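Local coordinates for proline iminopeptidase-related protein (Thermus thermophilus, PDB 2YYS) that is of unknown function but belongs to the S33 peptidase family of alpha/beta hydrolases and may act as a peptidase, at residues A[1-5]-A[17-23]; A[27-31]-A[94-100]; A[41-46]-A[255-259]; A[222-228]-A[246-252]. One frame throughout, in Å; residues are numbered along the deposited sequence.

Contact 1 of 4, residues A[1-5]-A[17-23]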
# COMPACT_ATOMS: atom_id res chain seq x y z
N MET A 1 -26.36 2.24 1.84
CA MET A 1 -25.01 2.32 2.49
C MET A 1 -24.54 3.76 2.44
O MET A 1 -24.69 4.44 1.42
CB MET A 1 -24.03 1.44 1.73
CG MET A 1 -22.59 1.50 2.27
SD MET A 1 -21.39 1.29 0.94
CE MET A 1 -20.95 -0.44 1.18
N ARG A 2 -23.98 4.23 3.55
CA ARG A 2 -23.42 5.56 3.62
C ARG A 2 -22.14 5.66 2.78
O ARG A 2 -21.25 4.83 2.87
CB ARG A 2 -23.15 5.93 5.07
CG ARG A 2 -22.58 7.31 5.27
CD ARG A 2 -22.23 7.59 6.71
NE ARG A 2 -21.28 8.68 6.78
CZ ARG A 2 -19.96 8.57 6.74
NH1 ARG A 2 -19.35 7.40 6.64
NH2 ARG A 2 -19.24 9.68 6.81
N GLU A 3 -22.07 6.70 1.96
CA GLU A 3 -20.91 6.96 1.12
C GLU A 3 -20.80 8.46 0.86
O GLU A 3 -21.67 9.06 0.22
CB GLU A 3 -21.03 6.19 -0.19
CG GLU A 3 -19.85 6.40 -1.13
CD GLU A 3 -20.01 5.69 -2.46
OE1 GLU A 3 -21.10 5.75 -3.04
OE2 GLU A 3 -19.03 5.11 -2.93
N GLU A 4 -19.73 9.07 1.37
CA GLU A 4 -19.48 10.50 1.23
C GLU A 4 -18.17 10.68 0.50
O GLU A 4 -17.10 10.32 1.01
CB GLU A 4 -19.41 11.20 2.59
CG GLU A 4 -20.67 11.07 3.43
CD GLU A 4 -21.89 11.63 2.73
OE1 GLU A 4 -21.77 12.67 2.04
OE2 GLU A 4 -22.98 11.00 2.85
N ILE A 5 -18.27 11.23 -0.70
CA ILE A 5 -17.15 11.43 -1.59
C ILE A 5 -16.94 12.94 -1.78
O ILE A 5 -17.89 13.68 -2.07
CB ILE A 5 -17.42 10.75 -2.93
CG1 ILE A 5 -17.62 9.23 -2.72
CG2 ILE A 5 -16.28 11.05 -3.91
CD1 ILE A 5 -17.94 8.43 -3.97
N VAL A 17 -11.37 11.74 -1.29
CA VAL A 17 -11.74 10.87 -0.18
C VAL A 17 -13.07 10.20 -0.47
O VAL A 17 -14.01 10.85 -0.94
CB VAL A 17 -11.85 11.69 1.14
CG1 VAL A 17 -12.36 10.85 2.28
CG2 VAL A 17 -10.49 12.29 1.50
N GLU A 18 -13.14 8.90 -0.20
CA GLU A 18 -14.38 8.14 -0.19
C GLU A 18 -14.54 7.56 1.21
O GLU A 18 -13.84 6.63 1.61
CB GLU A 18 -14.37 7.02 -1.23
CG GLU A 18 -14.01 7.49 -2.63
CD GLU A 18 -13.89 6.36 -3.65
OE1 GLU A 18 -13.68 5.21 -3.22
OE2 GLU A 18 -13.97 6.63 -4.87
N ASP A 19 -15.46 8.17 1.95
CA ASP A 19 -15.75 7.85 3.33
C ASP A 19 -17.00 6.98 3.32
O ASP A 19 -18.11 7.46 3.11
CB ASP A 19 -15.96 9.18 4.06
CG ASP A 19 -16.29 9.03 5.52
OD1 ASP A 19 -16.34 7.90 6.05
OD2 ASP A 19 -16.53 10.03 6.22
N VAL A 20 -16.80 5.70 3.59
CA VAL A 20 -17.81 4.67 3.31
C VAL A 20 -18.17 3.86 4.54
O VAL A 20 -17.28 3.48 5.30
CB VAL A 20 -17.26 3.73 2.22
CG1 VAL A 20 -18.19 2.61 1.93
CG2 VAL A 20 -17.00 4.52 0.94
N GLY A 21 -19.45 3.54 4.71
CA GLY A 21 -19.90 2.73 5.83
C GLY A 21 -20.42 3.54 7.01
O GLY A 21 -20.40 4.77 6.97
N PRO A 22 -20.92 2.86 8.04
CA PRO A 22 -21.54 3.53 9.19
C PRO A 22 -20.60 4.57 9.82
O PRO A 22 -19.46 4.25 10.10
CB PRO A 22 -21.85 2.39 10.18
CG PRO A 22 -21.42 1.13 9.56
CD PRO A 22 -20.90 1.39 8.18
N VAL A 23 -21.10 5.78 10.03
CA VAL A 23 -20.27 6.89 10.49
C VAL A 23 -19.69 6.65 11.90
O VAL A 23 -18.63 7.18 12.23
CB VAL A 23 -21.05 8.23 10.44
CG1 VAL A 23 -22.14 8.32 11.54
CG2 VAL A 23 -20.10 9.40 10.54

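Contact 2 of 4, residues A[27-31]-A[94-100]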
# COMPACT_ATOMS: atom_id res chain seq x y z
N ALA A 27 -13.22 2.43 12.52
CA ALA A 27 -12.68 3.11 11.36
C ALA A 27 -11.39 2.46 10.85
O ALA A 27 -10.53 2.07 11.65
CB ALA A 27 -12.44 4.55 11.69
N LEU A 28 -11.27 2.36 9.52
CA LEU A 28 -10.05 1.93 8.83
C LEU A 28 -9.69 2.94 7.77
O LEU A 28 -10.56 3.36 7.01
CB LEU A 28 -10.27 0.58 8.14
CG LEU A 28 -10.63 -0.55 9.09
CD1 LEU A 28 -11.09 -1.77 8.33
CD2 LEU A 28 -9.43 -0.87 9.98
N PHE A 29 -8.42 3.31 7.72
CA PHE A 29 -7.89 4.15 6.67
C PHE A 29 -7.08 3.30 5.70
O PHE A 29 -6.31 2.42 6.12
CB PHE A 29 -7.03 5.27 7.27
CG PHE A 29 -7.86 6.38 7.85
CD1 PHE A 29 -7.89 7.62 7.25
CD2 PHE A 29 -8.64 6.17 8.96
CE1 PHE A 29 -8.67 8.64 7.77
CE2 PHE A 29 -9.43 7.18 9.48
CZ PHE A 29 -9.45 8.41 8.88
N VAL A 30 -7.26 3.54 4.41
CA VAL A 30 -6.63 2.73 3.37
C VAL A 30 -5.48 3.51 2.77
O VAL A 30 -5.65 4.65 2.34
CB VAL A 30 -7.64 2.32 2.30
CG1 VAL A 30 -6.98 1.46 1.20
CG2 VAL A 30 -8.75 1.54 2.94
N LEU A 31 -4.30 2.89 2.77
CA LEU A 31 -3.09 3.49 2.23
C LEU A 31 -2.65 2.74 0.97
O LEU A 31 -2.08 1.64 1.05
CB LEU A 31 -2.00 3.50 3.31
CG LEU A 31 -2.25 4.50 4.45
CD1 LEU A 31 -1.35 4.22 5.65
CD2 LEU A 31 -2.03 5.93 3.95
N VAL A 94 -12.47 11.46 13.23
CA VAL A 94 -12.13 10.11 13.66
C VAL A 94 -10.93 10.20 14.62
O VAL A 94 -9.90 10.77 14.27
CB VAL A 94 -11.77 9.21 12.46
CG1 VAL A 94 -11.37 7.81 12.92
CG2 VAL A 94 -12.94 9.13 11.48
N GLU A 95 -11.07 9.63 15.81
CA GLU A 95 -10.02 9.72 16.84
C GLU A 95 -9.06 8.55 16.78
O GLU A 95 -7.85 8.74 16.82
CB GLU A 95 -10.64 9.72 18.22
CG GLU A 95 -11.12 11.07 18.71
CD GLU A 95 -11.73 10.91 20.08
OE1 GLU A 95 -10.96 10.81 21.06
OE2 GLU A 95 -12.98 10.81 20.16
N ARG A 96 -9.60 7.35 16.73
CA ARG A 96 -8.81 6.13 16.65
C ARG A 96 -9.22 5.35 15.39
O ARG A 96 -10.36 5.43 14.96
CB ARG A 96 -9.02 5.27 17.90
CG ARG A 96 -8.43 5.88 19.21
CD ARG A 96 -8.82 5.13 20.50
NE ARG A 96 -10.23 5.35 20.79
CZ ARG A 96 -10.73 6.44 21.39
NH1 ARG A 96 -9.92 7.42 21.80
NH2 ARG A 96 -12.04 6.57 21.57
N PHE A 97 -8.29 4.61 14.82
CA PHE A 97 -8.54 3.91 13.55
C PHE A 97 -7.49 2.84 13.32
O PHE A 97 -6.38 2.95 13.82
CB PHE A 97 -8.51 4.91 12.40
CG PHE A 97 -7.26 5.74 12.37
CD1 PHE A 97 -6.12 5.26 11.75
CD2 PHE A 97 -7.22 6.98 12.98
CE1 PHE A 97 -4.96 6.02 11.72
CE2 PHE A 97 -6.08 7.75 12.95
CZ PHE A 97 -4.94 7.26 12.34
N GLY A 98 -7.84 1.80 12.57
CA GLY A 98 -6.86 0.88 12.00
C GLY A 98 -6.43 1.28 10.60
O GLY A 98 -6.94 2.24 10.01
N LEU A 99 -5.48 0.52 10.06
CA LEU A 99 -4.92 0.78 8.75
C LEU A 99 -4.94 -0.47 7.89
O LEU A 99 -4.66 -1.56 8.36
CB LEU A 99 -3.49 1.26 8.90
CG LEU A 99 -3.30 2.57 9.66
CD1 LEU A 99 -1.90 2.67 10.20
CD2 LEU A 99 -3.57 3.75 8.77
N LEU A 100 -5.27 -0.28 6.62
CA LEU A 100 -5.06 -1.26 5.56
C LEU A 100 -4.10 -0.63 4.57
O LEU A 100 -4.38 0.45 4.06
CB LEU A 100 -6.36 -1.59 4.85
CG LEU A 100 -7.58 -1.96 5.68
CD1 LEU A 100 -8.77 -2.18 4.76
CD2 LEU A 100 -7.33 -3.20 6.52
O HOH W 1 -12.28 3.51 15.15

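Contact 3 of 4, residues A[41-46]-A[255-259]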
# COMPACT_ATOMS: atom_id res chain seq x y z
N VAL A 41 -8.62 0.46 -7.48
CA VAL A 41 -8.57 -1.00 -7.60
C VAL A 41 -8.62 -1.65 -6.21
O VAL A 41 -9.28 -2.67 -5.98
CB VAL A 41 -7.32 -1.45 -8.38
CG1 VAL A 41 -7.00 -2.93 -8.15
CG2 VAL A 41 -7.53 -1.19 -9.85
N LEU A 42 -7.92 -1.00 -5.29
CA LEU A 42 -7.83 -1.48 -3.92
C LEU A 42 -9.21 -1.52 -3.28
O LEU A 42 -9.59 -2.52 -2.67
CB LEU A 42 -6.87 -0.58 -3.15
CG LEU A 42 -6.35 -1.07 -1.82
CD1 LEU A 42 -5.79 -2.48 -1.89
CD2 LEU A 42 -5.28 -0.07 -1.35
N ARG A 43 -10.01 -0.47 -3.46
CA ARG A 43 -11.37 -0.48 -2.94
C ARG A 43 -12.21 -1.61 -3.55
O ARG A 43 -12.95 -2.30 -2.83
CB ARG A 43 -12.08 0.85 -3.18
CG ARG A 43 -13.57 0.75 -2.92
CD ARG A 43 -14.32 2.05 -2.85
NE ARG A 43 -15.74 1.80 -2.62
CZ ARG A 43 -16.68 2.73 -2.56
NH1 ARG A 43 -16.36 4.01 -2.70
NH2 ARG A 43 -17.94 2.39 -2.36
N GLU A 44 -12.13 -1.79 -4.87
CA GLU A 44 -12.91 -2.82 -5.54
C GLU A 44 -12.56 -4.22 -5.00
O GLU A 44 -13.41 -5.08 -4.92
CB GLU A 44 -12.71 -2.77 -7.06
CG GLU A 44 -13.16 -1.46 -7.72
CD GLU A 44 -14.66 -1.19 -7.63
OE1 GLU A 44 -15.46 -2.15 -7.63
OE2 GLU A 44 -15.05 -0.00 -7.54
N GLY A 45 -11.30 -4.42 -4.62
CA GLY A 45 -10.86 -5.69 -4.07
C GLY A 45 -11.19 -5.95 -2.61
O GLY A 45 -11.37 -7.10 -2.21
N LEU A 46 -11.26 -4.90 -1.80
CA LEU A 46 -11.41 -5.06 -0.36
C LEU A 46 -12.82 -4.85 0.16
O LEU A 46 -13.20 -5.47 1.16
CB LEU A 46 -10.45 -4.13 0.39
CG LEU A 46 -8.96 -4.29 0.05
CD1 LEU A 46 -8.12 -3.33 0.87
CD2 LEU A 46 -8.47 -5.72 0.25
N HIS A 255 0.82 -9.57 -6.85
CA HIS A 255 0.70 -8.31 -6.11
C HIS A 255 -0.75 -7.92 -5.82
O HIS A 255 -1.05 -7.44 -4.73
CB HIS A 255 1.43 -7.21 -6.87
CG HIS A 255 1.67 -5.96 -6.07
ND1 HIS A 255 2.28 -5.97 -4.84
CD2 HIS A 255 1.38 -4.67 -6.35
CE1 HIS A 255 2.35 -4.73 -4.38
NE2 HIS A 255 1.81 -3.92 -5.28
N TYR A 256 -1.63 -8.12 -6.80
CA TYR A 256 -3.06 -7.96 -6.60
C TYR A 256 -3.62 -9.31 -6.22
O TYR A 256 -4.31 -9.99 -6.98
CB TYR A 256 -3.72 -7.34 -7.83
CG TYR A 256 -3.16 -5.97 -8.07
CD1 TYR A 256 -3.69 -4.85 -7.43
CD2 TYR A 256 -2.04 -5.80 -8.84
CE1 TYR A 256 -3.13 -3.59 -7.62
CE2 TYR A 256 -1.47 -4.56 -9.03
CZ TYR A 256 -2.02 -3.46 -8.43
OH TYR A 256 -1.42 -2.25 -8.65
N LEU A 257 -3.32 -9.69 -4.99
CA LEU A 257 -3.49 -11.07 -4.59
C LEU A 257 -4.96 -11.50 -4.50
O LEU A 257 -5.27 -12.68 -4.68
CB LEU A 257 -2.66 -11.37 -3.33
CG LEU A 257 -2.99 -10.72 -1.99
CD1 LEU A 257 -2.18 -11.35 -0.88
CD2 LEU A 257 -2.70 -9.22 -2.00
N TRP A 258 -5.86 -10.54 -4.29
CA TRP A 258 -7.29 -10.81 -4.22
C TRP A 258 -7.89 -11.12 -5.61
O TRP A 258 -8.93 -11.76 -5.70
CB TRP A 258 -8.04 -9.64 -3.55
CG TRP A 258 -7.76 -8.32 -4.19
CD1 TRP A 258 -8.42 -7.77 -5.24
CD2 TRP A 258 -6.72 -7.39 -3.84
NE1 TRP A 258 -7.86 -6.56 -5.58
CE2 TRP A 258 -6.82 -6.30 -4.72
CE3 TRP A 258 -5.73 -7.36 -2.86
CZ2 TRP A 258 -5.96 -5.20 -4.67
CZ3 TRP A 258 -4.86 -6.27 -2.81
CH2 TRP A 258 -4.98 -5.21 -3.70
N ILE A 259 -7.25 -10.64 -6.67
CA ILE A 259 -7.63 -10.96 -8.04
C ILE A 259 -7.18 -12.38 -8.44
O ILE A 259 -7.95 -13.13 -9.03
CB ILE A 259 -7.01 -9.93 -9.01
CG1 ILE A 259 -7.63 -8.55 -8.79
CG2 ILE A 259 -7.18 -10.38 -10.47
CD1 ILE A 259 -7.05 -7.48 -9.73
O HOH W 2 -9.46 -5.16 -7.42

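Contact 4 of 4, residues A[222-228]-A[246-252]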
# COMPACT_ATOMS: atom_id res chain seq x y z
N TYR A 222 -0.81 -7.68 10.78
CA TYR A 222 -0.86 -8.88 9.96
C TYR A 222 -0.23 -8.59 8.61
O TYR A 222 -0.40 -7.49 8.07
CB TYR A 222 -2.32 -9.31 9.73
CG TYR A 222 -2.71 -10.65 10.30
CD1 TYR A 222 -2.84 -10.82 11.68
CD2 TYR A 222 -2.98 -11.75 9.47
CE1 TYR A 222 -3.21 -12.04 12.23
CE2 TYR A 222 -3.35 -13.00 10.00
CZ TYR A 222 -3.47 -13.14 11.39
OH TYR A 222 -3.84 -14.35 11.97
N VAL A 223 0.46 -9.57 8.06
CA VAL A 223 1.03 -9.47 6.73
C VAL A 223 0.38 -10.53 5.85
O VAL A 223 0.35 -11.71 6.20
CB VAL A 223 2.56 -9.68 6.75
CG1 VAL A 223 3.11 -9.67 5.34
CG2 VAL A 223 3.25 -8.61 7.61
N LEU A 224 -0.17 -10.08 4.73
CA LEU A 224 -0.74 -10.94 3.70
C LEU A 224 -0.01 -10.65 2.41
O LEU A 224 0.11 -9.49 2.02
CB LEU A 224 -2.22 -10.62 3.46
CG LEU A 224 -3.29 -11.31 4.28
CD1 LEU A 224 -3.13 -11.03 5.74
CD2 LEU A 224 -4.67 -10.84 3.81
N VAL A 225 0.45 -11.69 1.74
CA VAL A 225 1.25 -11.51 0.53
C VAL A 225 1.10 -12.70 -0.41
O VAL A 225 0.84 -13.81 0.01
CB VAL A 225 2.73 -11.28 0.92
CG1 VAL A 225 3.33 -12.53 1.56
CG2 VAL A 225 3.56 -10.82 -0.27
N GLY A 226 1.28 -12.45 -1.70
CA GLY A 226 1.20 -13.51 -2.69
C GLY A 226 2.55 -14.18 -2.81
O GLY A 226 3.57 -13.51 -2.88
N GLU A 227 2.56 -15.50 -2.85
CA GLU A 227 3.80 -16.26 -3.05
C GLU A 227 4.55 -15.88 -4.31
O GLU A 227 5.79 -15.95 -4.36
CB GLU A 227 3.44 -17.73 -3.13
CG GLU A 227 4.60 -18.68 -3.27
CD GLU A 227 4.07 -20.08 -3.52
OE1 GLU A 227 3.52 -20.32 -4.65
OE2 GLU A 227 4.14 -20.89 -2.56
N ARG A 228 3.80 -15.49 -5.34
CA ARG A 228 4.36 -15.10 -6.63
C ARG A 228 4.38 -13.60 -6.90
O ARG A 228 4.52 -13.16 -8.04
CB ARG A 228 3.63 -15.87 -7.73
CG ARG A 228 3.85 -17.39 -7.59
CD ARG A 228 3.28 -18.25 -8.71
NE ARG A 228 3.89 -17.97 -10.01
CZ ARG A 228 3.50 -18.53 -11.17
NH1 ARG A 228 2.52 -19.43 -11.18
NH2 ARG A 228 4.10 -18.19 -12.31
N PRO A 246 1.97 -12.22 12.38
CA PRO A 246 1.60 -13.36 11.54
C PRO A 246 1.66 -12.98 10.05
O PRO A 246 1.37 -11.85 9.65
CB PRO A 246 0.18 -13.68 11.98
CG PRO A 246 0.08 -13.11 13.38
CD PRO A 246 0.94 -11.90 13.38
N ILE A 247 2.09 -13.94 9.25
CA ILE A 247 2.14 -13.78 7.81
C ILE A 247 1.36 -14.92 7.17
O ILE A 247 1.43 -16.06 7.63
CB ILE A 247 3.60 -13.76 7.28
CG1 ILE A 247 3.61 -13.50 5.78
CG2 ILE A 247 4.39 -15.06 7.66
CD1 ILE A 247 4.95 -13.14 5.22
N ARG A 248 0.59 -14.58 6.14
CA ARG A 248 -0.10 -15.56 5.30
C ARG A 248 0.36 -15.33 3.88
O ARG A 248 0.25 -14.23 3.34
CB ARG A 248 -1.61 -15.38 5.38
CG ARG A 248 -2.21 -15.56 6.78
CD ARG A 248 -2.08 -16.98 7.34
NE ARG A 248 -2.52 -17.06 8.74
CZ ARG A 248 -1.72 -17.09 9.81
NH1 ARG A 248 -0.40 -17.02 9.70
NH2 ARG A 248 -2.27 -17.18 11.02
N VAL A 249 0.90 -16.39 3.28
CA VAL A 249 1.43 -16.39 1.92
C VAL A 249 0.46 -17.19 1.04
O VAL A 249 0.28 -18.38 1.24
CB VAL A 249 2.84 -17.03 1.89
CG1 VAL A 249 3.46 -16.91 0.52
CG2 VAL A 249 3.75 -16.37 2.94
N LEU A 250 -0.18 -16.53 0.08
CA LEU A 250 -1.20 -17.18 -0.74
C LEU A 250 -0.54 -17.80 -1.95
O LEU A 250 0.10 -17.10 -2.72
CB LEU A 250 -2.27 -16.18 -1.20
CG LEU A 250 -2.95 -15.32 -0.12
CD1 LEU A 250 -4.18 -14.62 -0.67
CD2 LEU A 250 -3.31 -16.15 1.09
N PRO A 251 -0.70 -19.11 -2.14
CA PRO A 251 -0.14 -19.78 -3.33
C PRO A 251 -0.68 -19.16 -4.61
O PRO A 251 -1.84 -18.71 -4.64
CB PRO A 251 -0.65 -21.24 -3.22
CG PRO A 251 -1.16 -21.41 -1.83
CD PRO A 251 -1.41 -20.04 -1.25
N GLU A 252 0.16 -19.12 -5.63
CA GLU A 252 -0.25 -18.73 -6.98
C GLU A 252 -0.81 -17.31 -7.08
O GLU A 252 -1.60 -17.02 -7.97
CB GLU A 252 -1.29 -19.72 -7.53
CG GLU A 252 -0.82 -21.18 -7.54
CD GLU A 252 0.47 -21.39 -8.31
OE1 GLU A 252 0.73 -20.65 -9.28
OE2 GLU A 252 1.24 -22.31 -7.95

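Contact 1 of 4, residues A[1-5]-A[17-23]
Arg2 reaches over Gly21 to grip Asp19. CB lies against Gly21 O, and CG and CD run on past the same carbonyl. CG stands anti to the backbone N (chi1 -180°) and the chain stays extended to NE, which carries the guanidinium across the neighbouring strand. There Val23 CB sits over one face, 3.7 Å from Arg2 NE. Arg2 NH1 bonds to Gly21 O at 2.9 Å and to Asp19 OD1 at 3.1 Å; NH2 bonds to Asp19 OD2 at 2.8 Å. Both Asp19 oxygens lie near the guanidinium plane but are met from above the carboxylate plane, the two planes standing 76° apart. OD2 also pairs with Arg54. A leucine in place of Arg2 would probably leave Asp19 with less charge compensation and Gly21 O without its side-chain donor. Behind the grip, Gly21 N donates to Arg2 O, and Glu4 N to Asp19 O and Asp19 N to Glu4 O are both 2.9 Å. Beside Val20, Glu3 forms a salt bridge to Arg43, which also pairs with Glu18, itself hydrogen-bonded to Tyr16 OH. Antiparallel pairing of two consecutive strands makes this a beta hairpin, 3-9 and 14-20, at one margin of the alpha/beta-hydrolase sheet.

Contact 2 of 4, residues A[27-31]-A[94-100]
Phe29 and Phe97 form the aromatic centre of this contact between neighbouring parallel strands. The edge of the Phe29 ring is turned toward the face of Phe97 with the planes at 53°, an inclined edge-to-face pair whose centroids are 4.8 Å apart. Phe29 CD2 leads, 3.7 Å from Phe97 CB. Phe97 places CG between its backbone N and carbonyl carbon (chi1 53°), which stands its ring beside the Phe29 edge; Ala89 of helix 78-91 touches both side chains. Farther along, Leu31 CD1 meets Leu99 CD2 at 3.9 Å. On the other face of the sheet, Leu28 CD2 lies over Gly98, 3.7 Å from its CA, so tightly that a CB on Gly98 would strike it. Val30 CG2 meets Leu100 CD1 on that same face.

Between the two faces four backbone bonds stitch the strands: Gly98 N to Ala27 O, Phe29 N to Gly98 O, Leu100 N to Phe29 O and Leu31 N to Leu100 O, the last at 2.8 Å.

Packing thins toward the start of the strands. Ala27 CB still meets Val94 CG1 at 3.6 Å, but a water takes over the backbone link, accepting from Ala27 N and donating to Arg96 O at 2.7 Å. Glu95 and the Arg96 side chain lie at the exposed end.

The chemistry is thus that of a hydrophobic sheet interior: paired main-chain polar groups run between two apolar layers, and a water bridges the main chains where the strands part.

Contact 3 of 4, residues A[41-46]-A[255-259]
Trp258 lies against the helix of Val41 and Gly45, and these three residues bury most of the surface here. Gly45 CA sits over one face of the indole, 3.4 Å from Trp258 CD1 and close to NE1. A CB on Gly45 would run into NE1, so the lack of a side chain lets the ring lie on the helix backbone. Trp258 holds CG between its backbone N and carbonyl carbon (chi1 54°), turning the indole toward Gly45. The six-membered ring meets Leu42, whose CD1 comes to 3.4 Å from Trp258 CH2, the two side chains crossing at about a right angle. Val41 CG1 completes the apolar patch, 3.9 Å from Tyr256 CD1 and looser against Trp258 CZ2.

The one polar group of the indole is satisfied through water. Trp258 NE1 donates in the ring plane to a water at 2.8 Å, and this water donates to Val41 O, which also accepts from Gly45 N. A leucine in place of Trp258 would probably open a gap over Gly45 and leave the water without its indole donor.

His102, which bonds to the carbonyl oxygen of His255, also meets Trp258 edge-to-face. His255 ND1 is bonded to Asp229, a His-Asp pair like that of the alpha/beta-hydrolase triad, though whether it is catalytic here is not known. The chemistry implies a mainly apolar seat beside that pair, with one water bridging helix and indole.

Contact 4 of 4, residues A[222-228]-A[246-252]
Tyr222, with chi1 at -117°, swings its ring across Pro246, and Arg248, bent at chi2 (-66°), folds its guanidinium back toward the same tyrosine. Pro246 CB stands over the ring face in a CH-pi contact, 3.9 Å from the Tyr222 centroid, while Pro246 CG approaches Tyr222 CE1 at 3.6 Å. The Arg248 guanidinium turns one face to the ring, with the planes 72° apart; Arg248 NH1 bonds to Ile247 O, and NE pairs with Glu271 of helix 262-274.

Five backbone bonds join the strands, from Val223 N to Pro246 O at one end to Glu227 N to Leu250 O at the other. They hold the parallel strands of a beta-alpha-beta crossover, strand 221-226, helix 236-243 and strand 247-250, in which 247-250 is the outermost strand on this side of the alpha/beta-hydrolase sheet. On the face turned to that helix, Val223 CG1 meets Ile247 CG1 at 3.9 Å and Val225 CG1 packs on Ile247 CD1 and Val249 CG2.

Just past strand 221-226, Glu227 CA lies 3.6 Å from Val249 CG1. Arg228 NH1 donates to Glu252 OE1 at 2.9 Å in a single-pronged salt bridge, the oxygen lying in the guanidinium plane while the carboxylate stands across it. Glu227 OE1 lies 4.5 Å from Glu252 OE2, a pair of like charges; the Arg228 bridge probably offsets the charge of Glu252.

Contacts 1, 2 and 4 belong to one mixed sheet: contact 1 at its hairpin margin, contact 2 inside it, contact 4 at the opposite margin. The centres of contacts 1 and 4 lie about 29 Å apart, those of contacts 1 and 2 about 13 Å. Contact 3, formed by helix 40-46 and the start of helix 257-260 with its N-cap Tyr256, links the three: Arg43 bridges to Glu3 and Glu18, Leu42 packs on Val30, and Leu257 rests on strand 221-226 and Leu250. Along the chain contact 1 comes first, the segments of contacts 2 and 3 alternate, and contact 4 falls between those of contact 3, which thus draws early and late parts of the alpha/beta-hydrolase fold together.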